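Local coordinates for rhodopsin (Rubrobacter xylanophilus, PDB 6KFQ), which binds retinal within a bundle of transmembrane helices and probably works as a light-driven proton pump, as many microbial rhodopsins do, at residues 97-100 with 101-105; 141-144 with 145-149. All coordinates share one frame; numbering follows the deposited sequence.

Followed from the N terminus, the chain meets contact 1 (97-100 with 101-105) in the opening turns of helix 98-120 and contact 2 (141-144 with 145-149) near the end of helix 124-153. Each is made within one unbroken stretch of chain, contact 1 starting at the N-cap residue Asn-97, so neither closes a loop; they stand in series, without nesting or crossing, their centres about 11 Å apart. The two helices are consecutive, and the start of one packs on the later turns of the next: Phe-100 CE1 lies 3.4 Å from Arg-148 CG, and the same ring touches Leu-144 and Leu-149. Both contacts hydrogen-bond one sulfate, through Phe-100 N and Arg-148.

Contact 1: residues 97-100 with 101-105; sequences NVTF and IASLI. With MPG ([(Z)-octadec-9-enyl] (2R)-2,3-bis(oxidanyl)propanoate), chain O; SO4 (sulfate ion), chain S.
Phe-100 lies over the turn that carries Ile-101 and Leu-104. Its CB and CG both lie against the backbone N of Ile-101, CB to N 3.1 Å. On another side CB nears O2 of the sulfate, the oxygen that takes a hydrogen bond from Phe-100 N at 2.8 Å. With CG anti to the backbone N (chi1 172°), the ring swings along the helix; CD2 passes the same Ile-101 N and lies 4.2 Å from Ile-101 CG1. Further out, CE2 meets Leu-104 CD2 at 4.1 Å, the two side chains lying alongside and pointing the same way.

Backbone bonds of the i to i+4 kind, from Ile-101 N to Asn-97 O through Leu-104 N to Phe-100 O, establish these as the opening two turns of an alpha helix. The sulfate sits as anions commonly do at a helix N terminus, where main-chain N-H groups lack acceptors within the helix. Thr-99 O is gripped twice: Ser-103 N reaches it at 3.0 Å and Ser-103 OG at 2.7 Å, from opposite faces of the carbonyl plane and each tilted 31° from it. OG sits beside its own backbone N (chi1 -65°), turning the hydroxyl back on the preceding turn, a usual arrangement for serine in membrane helices. Replacing Ser-103 by an alanine would probably leave Thr-99 O with the backbone N-H as its one donor within these turns.

An MPG chain runs past Thr-99, whose OG1 is 3.7 Å from its C6. Ile-101 and Leu-104 rest on Cys-87 of helix 70-90, while the Phe-100 ring packs against helix 124-153.

Contact 2: residues 141-144 with 145-149; sequences VLYL and LVSRL. With MPG ([(Z)-octadec-9-enyl] (2R)-2,3-bis(oxidanyl)propanoate), chain C; SO4 (sulfate ion), chain S.
Tyr-143 and Ser-147 meet one turn apart in a local i to i+4 contact toward the C-terminal end of helix 124-153, on the face along which a bound MPG lipid runs. The hydroxyl of Ser-147 bonds back to Tyr-143 O, OG to O 2.7 Å, standing 35° out of the carbonyl plane; Ser-147 N reaches that oxygen from the opposite face. Chi1 of 66° places OG between the backbone N and the carbonyl carbon, where it can reach this acceptor. Ser-147 CB also lies over one face of the Tyr-143 ring, offset toward the rim, and OG is 3.6 Å from CE1. On the lipid side, Tyr-143 CD2 touches MPG C5 at 3.5 Å and Val-146 CG1 adds a contact with C4.

The helix widens into a pi-type turn at 145-149, where the bond from Leu-149 N to Leu-145 O is weak. Arg-148 extends from this turn, bent at chi2 (69°), and meets the sulfate edge-on through two nearly straight hydrogen bonds, NH1 to O1 at 2.9 Å and NH2 to O3 at 2.8 Å. Its NE forms a salt bridge with Glu-152.

Two parallel N-H donors fix the rotation of the guanidinium on an anion probably drawn from the crystallisation liquor. The sulfate's charge probably offsets that of Arg-148 and complements the N-terminal end of helix 98-120, while the hydroxyl of Ser-147 spends its polarity on its own helix beside the lipid.

Contact 1: residues 97-100 with 101-105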
loop_
_atom_site.group_PDB
_atom_site.type_symbol
_atom_site.label_atom_id
_atom_site.label_comp_id
_atom_site.label_asym_id
_atom_site.label_seq_id
_atom_site.Cartn_x
_atom_site.Cartn_y
_atom_site.Cartn_z
ATOM N N ASN A 97 4.822 -1.267 21.575
ATOM C CA ASN A 97 5.056 -2.224 20.500
ATOM C C ASN A 97 6.036 -1.692 19.462
ATOM O O ASN A 97 5.916 -2.007 18.277
ATOM C CB ASN A 97 3.742 -2.597 19.815
ATOM C CG ASN A 97 2.704 -3.113 20.784
ATOM O OD1 ASN A 97 1.618 -2.550 20.897
ATOM N ND2 ASN A 97 3.030 -4.194 21.485
ATOM N N VAL A 98 7.004 -0.878 19.887
ATOM C CA VAL A 98 7.917 -0.254 18.933
ATOM C C VAL A 98 8.687 -1.312 18.153
ATOM O O VAL A 98 8.807 -1.235 16.924
ATOM C CB VAL A 98 8.867 0.717 19.654
ATOM C CG1 VAL A 98 9.974 1.164 18.706
ATOM C CG2 VAL A 98 8.086 1.916 20.166
ATOM N N THR A 99 9.207 -2.326 18.852
ATOM C CA THR A 99 10.009 -3.352 18.187
ATOM C C THR A 99 9.214 -4.058 17.095
ATOM O O THR A 99 9.715 -4.269 15.983
ATOM C CB THR A 99 10.539 -4.357 19.213
ATOM O OG1 THR A 99 11.390 -3.679 20.143
ATOM C CG2 THR A 99 11.344 -5.460 18.523
ATOM N N PHE A 100 7.965 -4.429 17.385
ATOM C CA PHE A 100 7.150 -5.062 16.355
ATOM C C PHE A 100 6.900 -4.110 15.191
ATOM O O PHE A 100 7.058 -4.485 14.023
ATOM C CB PHE A 100 5.821 -5.550 16.935
ATOM C CG PHE A 100 4.874 -6.045 15.884
ATOM C CD1 PHE A 100 4.973 -7.339 15.401
ATOM C CD2 PHE A 100 3.913 -5.205 15.346
ATOM C CE1 PHE A 100 4.122 -7.793 14.416
ATOM C CE2 PHE A 100 3.052 -5.649 14.342
ATOM C CZ PHE A 100 3.148 -6.941 13.882
ATOM N N ILE A 101 6.494 -2.873 15.494
ATOM C CA ILE A 101 6.121 -1.935 14.436
ATOM C C ILE A 101 7.327 -1.598 13.566
ATOM O O ILE A 101 7.233 -1.588 12.332
ATOM C CB ILE A 101 5.478 -0.672 15.042
ATOM C CG1 ILE A 101 4.135 -1.032 15.676
ATOM C CG2 ILE A 101 5.253 0.398 13.962
ATOM C CD1 ILE A 101 3.468 0.119 16.441
ATOM N N ALA A 102 8.479 -1.334 14.187
ATOM C CA ALA A 102 9.681 -1.055 13.406
ATOM C C ALA A 102 10.094 -2.271 12.585
ATOM O O ALA A 102 10.550 -2.133 11.443
ATOM C CB ALA A 102 10.821 -0.614 14.328
ATOM N N SER A 103 9.945 -3.471 13.152
ATOM C CA SER A 103 10.267 -4.689 12.413
ATOM C C SER A 103 9.367 -4.848 11.201
ATOM O O SER A 103 9.834 -5.158 10.099
ATOM C CB SER A 103 10.133 -5.914 13.316
ATOM O OG SER A 103 11.095 -5.877 14.349
ATOM N N LEU A 104 8.059 -4.687 11.400
ATOM C CA LEU A 104 7.122 -4.800 10.290
ATOM C C LEU A 104 7.425 -3.768 9.218
ATOM O O LEU A 104 7.444 -4.081 8.020
ATOM C CB LEU A 104 5.688 -4.638 10.806
ATOM C CG LEU A 104 4.558 -4.715 9.778
ATOM C CD1 LEU A 104 4.478 -6.114 9.162
ATOM C CD2 LEU A 104 3.244 -4.336 10.424
ATOM N N ILE A 105 7.659 -2.520 9.626
ATOM C CA ILE A 105 7.879 -1.471 8.631
ATOM C C ILE A 105 9.202 -1.702 7.908
ATOM O O ILE A 105 9.286 -1.579 6.680
ATOM C CB ILE A 105 7.821 -0.076 9.290
ATOM C CG1 ILE A 105 6.420 0.234 9.843
ATOM C CG2 ILE A 105 8.319 1.007 8.325
ATOM C CD1 ILE A 105 5.290 -0.034 8.890
HETATM C C2 MPG O . 18.360 0.316 20.105
HETATM C C3 MPG O . 17.877 -0.759 21.047
HETATM C C4 MPG O . 16.433 -1.155 20.835
HETATM C C5 MPG O . 16.143 -1.823 19.508
HETATM C C6 MPG O . 14.797 -2.511 19.452
HETATM C C7 MPG O . 14.489 -3.219 18.138
HETATM C C8 MPG O . 14.289 -2.306 16.967
HETATM C C9 MPG O . 13.929 -3.029 15.706
HETATM C C10 MPG O . 14.675 -3.052 14.633
HETATM C C11 MPG O . 14.399 -3.744 13.334
HETATM C C12 MPG O . 14.526 -2.837 12.147
HETATM C C13 MPG O . 15.831 -2.058 12.108
HETATM C C14 MPG O . 16.012 -1.188 10.887
HETATM C C15 MPG O . 16.280 -1.951 9.614
HETATM C C16 MPG O . 16.400 -1.074 8.390
HETATM C C17 MPG O . 16.678 -1.805 7.099
HETATM C C18 MPG O . 16.666 -0.903 5.885
HETATM C C1 MPG O . 17.697 1.645 20.313
HETATM S S SO4 S . 6.770 -5.770 20.842
HETATM O O1 SO4 S . 6.799 -7.009 20.075
HETATM O O2 SO4 S . 7.163 -4.631 20.024
HETATM O O3 SO4 S . 5.411 -5.571 21.344
HETATM O O4 SO4 S . 7.684 -5.853 21.982
#

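Contact 2: residues 141-144 with 145-149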
loop_
_atom_site.group_PDB
_atom_site.type_symbol
_atom_site.label_atom_id
_atom_site.label_comp_id
_atom_site.label_asym_id
_atom_site.label_seq_id
_atom_site.Cartn_x
_atom_site.Cartn_y
_atom_site.Cartn_z
ATOM N N VAL A 141 6.312 -9.778 6.078
ATOM C CA VAL A 141 5.212 -8.847 6.366
ATOM C C VAL A 141 3.921 -9.607 6.635
ATOM O O VAL A 141 3.233 -9.361 7.631
ATOM C CB VAL A 141 5.029 -7.850 5.207
ATOM C CG1 VAL A 141 3.721 -7.026 5.394
ATOM C CG2 VAL A 141 6.253 -6.964 5.070
ATOM N N LEU A 142 3.545 -10.502 5.718
ATOM C CA LEU A 142 2.297 -11.243 5.883
ATOM C C LEU A 142 2.305 -12.027 7.183
ATOM O O LEU A 142 1.299 -12.073 7.903
ATOM C CB LEU A 142 2.095 -12.190 4.702
ATOM C CG LEU A 142 2.035 -11.570 3.316
ATOM C CD1 LEU A 142 2.033 -12.677 2.278
ATOM C CD2 LEU A 142 0.783 -10.693 3.172
ATOM N N TYR A 143 3.452 -12.625 7.505
ATOM C CA TYR A 143 3.574 -13.438 8.706
ATOM C C TYR A 143 3.396 -12.606 9.968
ATOM O O TYR A 143 2.720 -13.033 10.912
ATOM C CB TYR A 143 4.942 -14.123 8.722
ATOM C CG TYR A 143 5.139 -15.065 9.878
ATOM C CD1 TYR A 143 5.665 -14.622 11.090
ATOM C CD2 TYR A 143 4.802 -16.400 9.761
ATOM C CE1 TYR A 143 5.841 -15.496 12.157
ATOM C CE2 TYR A 143 4.973 -17.272 10.814
ATOM C CZ TYR A 143 5.486 -16.816 12.008
ATOM O OH TYR A 143 5.661 -17.706 13.046
ATOM N N LEU A 144 4.042 -11.438 10.034
ATOM C CA LEU A 144 3.863 -10.603 11.215
ATOM C C LEU A 144 2.421 -10.141 11.314
ATOM O O LEU A 144 1.838 -10.103 12.405
ATOM C CB LEU A 144 4.814 -9.408 11.171
ATOM C CG LEU A 144 6.277 -9.818 11.395
ATOM C CD1 LEU A 144 7.177 -8.596 11.408
ATOM C CD2 LEU A 144 6.410 -10.582 12.683
ATOM N N LEU A 145 1.819 -9.826 10.171
ATOM C CA LEU A 145 0.422 -9.408 10.164
ATOM C C LEU A 145 -0.483 -10.517 10.686
ATOM O O LEU A 145 -1.377 -10.272 11.506
ATOM C CB LEU A 145 0.026 -8.998 8.744
ATOM C CG LEU A 145 -1.420 -8.552 8.526
ATOM C CD1 LEU A 145 -1.739 -7.305 9.340
ATOM C CD2 LEU A 145 -1.677 -8.314 7.044
ATOM N N VAL A 146 -0.262 -11.750 10.230
ATOM C CA VAL A 146 -1.185 -12.827 10.561
ATOM C C VAL A 146 -0.922 -13.360 11.964
ATOM O O VAL A 146 -1.858 -13.596 12.736
ATOM C CB VAL A 146 -1.104 -13.941 9.503
ATOM C CG1 VAL A 146 -1.810 -15.195 9.991
ATOM C CG2 VAL A 146 -1.705 -13.466 8.188
ATOM N N SER A 147 0.349 -13.548 12.324
ATOM C CA SER A 147 0.667 -14.194 13.594
ATOM C C SER A 147 0.508 -13.261 14.788
ATOM O O SER A 147 0.225 -13.727 15.895
ATOM C CB SER A 147 2.095 -14.741 13.559
ATOM O OG SER A 147 3.028 -13.678 13.473
ATOM N N ARG A 148 0.696 -11.958 14.600
ATOM C CA ARG A 148 0.658 -11.009 15.708
ATOM C C ARG A 148 -0.584 -10.131 15.709
ATOM O O ARG A 148 -1.288 -10.057 16.720
ATOM C CB ARG A 148 1.908 -10.124 15.676
ATOM C CG ARG A 148 1.955 -9.061 16.757
ATOM C CD ARG A 148 2.134 -9.671 18.138
ATOM N NE ARG A 148 2.168 -8.635 19.159
ATOM C CZ ARG A 148 3.277 -8.052 19.589
ATOM N NH1 ARG A 148 4.455 -8.420 19.101
ATOM N NH2 ARG A 148 3.208 -7.110 20.518
ATOM N N LEU A 149 -0.880 -9.452 14.598
ATOM C CA LEU A 149 -1.925 -8.430 14.651
ATOM C C LEU A 149 -3.322 -9.027 14.717
ATOM O O LEU A 149 -4.207 -8.432 15.345
ATOM C CB LEU A 149 -1.803 -7.479 13.462
ATOM C CG LEU A 149 -0.612 -6.524 13.513
ATOM C CD1 LEU A 149 -0.679 -5.524 12.370
ATOM C CD2 LEU A 149 -0.550 -5.821 14.859
HETATM C C2 MPG C . 0.734 -17.969 11.739
HETATM C C3 MPG C . 1.476 -18.404 10.495
HETATM C C4 MPG C . 1.213 -17.515 9.303
HETATM C C5 MPG C . 2.052 -17.825 8.082
HETATM C C6 MPG C . 2.003 -16.747 7.022
HETATM C C7 MPG C . 2.976 -16.940 5.866
HETATM C C8 MPG C . 2.570 -17.986 4.874
HETATM C C9 MPG C . 3.625 -18.247 3.844
HETATM C C10 MPG C . 3.571 -18.023 2.558
HETATM C C11 MPG C . 2.477 -17.365 1.778
HETATM C C12 MPG C . 2.939 -16.122 1.084
HETATM C C13 MPG C . 2.365 -15.915 -0.307
HETATM C C14 MPG C . 3.143 -14.924 -1.134
HETATM C C15 MPG C . 2.916 -15.037 -2.618
HETATM C C16 MPG C . 3.995 -14.391 -3.451
HETATM C C17 MPG C . 3.857 -14.610 -4.936
HETATM C C18 MPG C . 5.028 -14.096 -5.740
HETATM S S SO4 S . 6.770 -5.770 20.842
HETATM O O1 SO4 S . 6.799 -7.009 20.075
HETATM O O2 SO4 S . 7.163 -4.631 20.024
HETATM O O3 SO4 S . 5.411 -5.571 21.344
HETATM O O4 SO4 S . 7.684 -5.853 21.982
#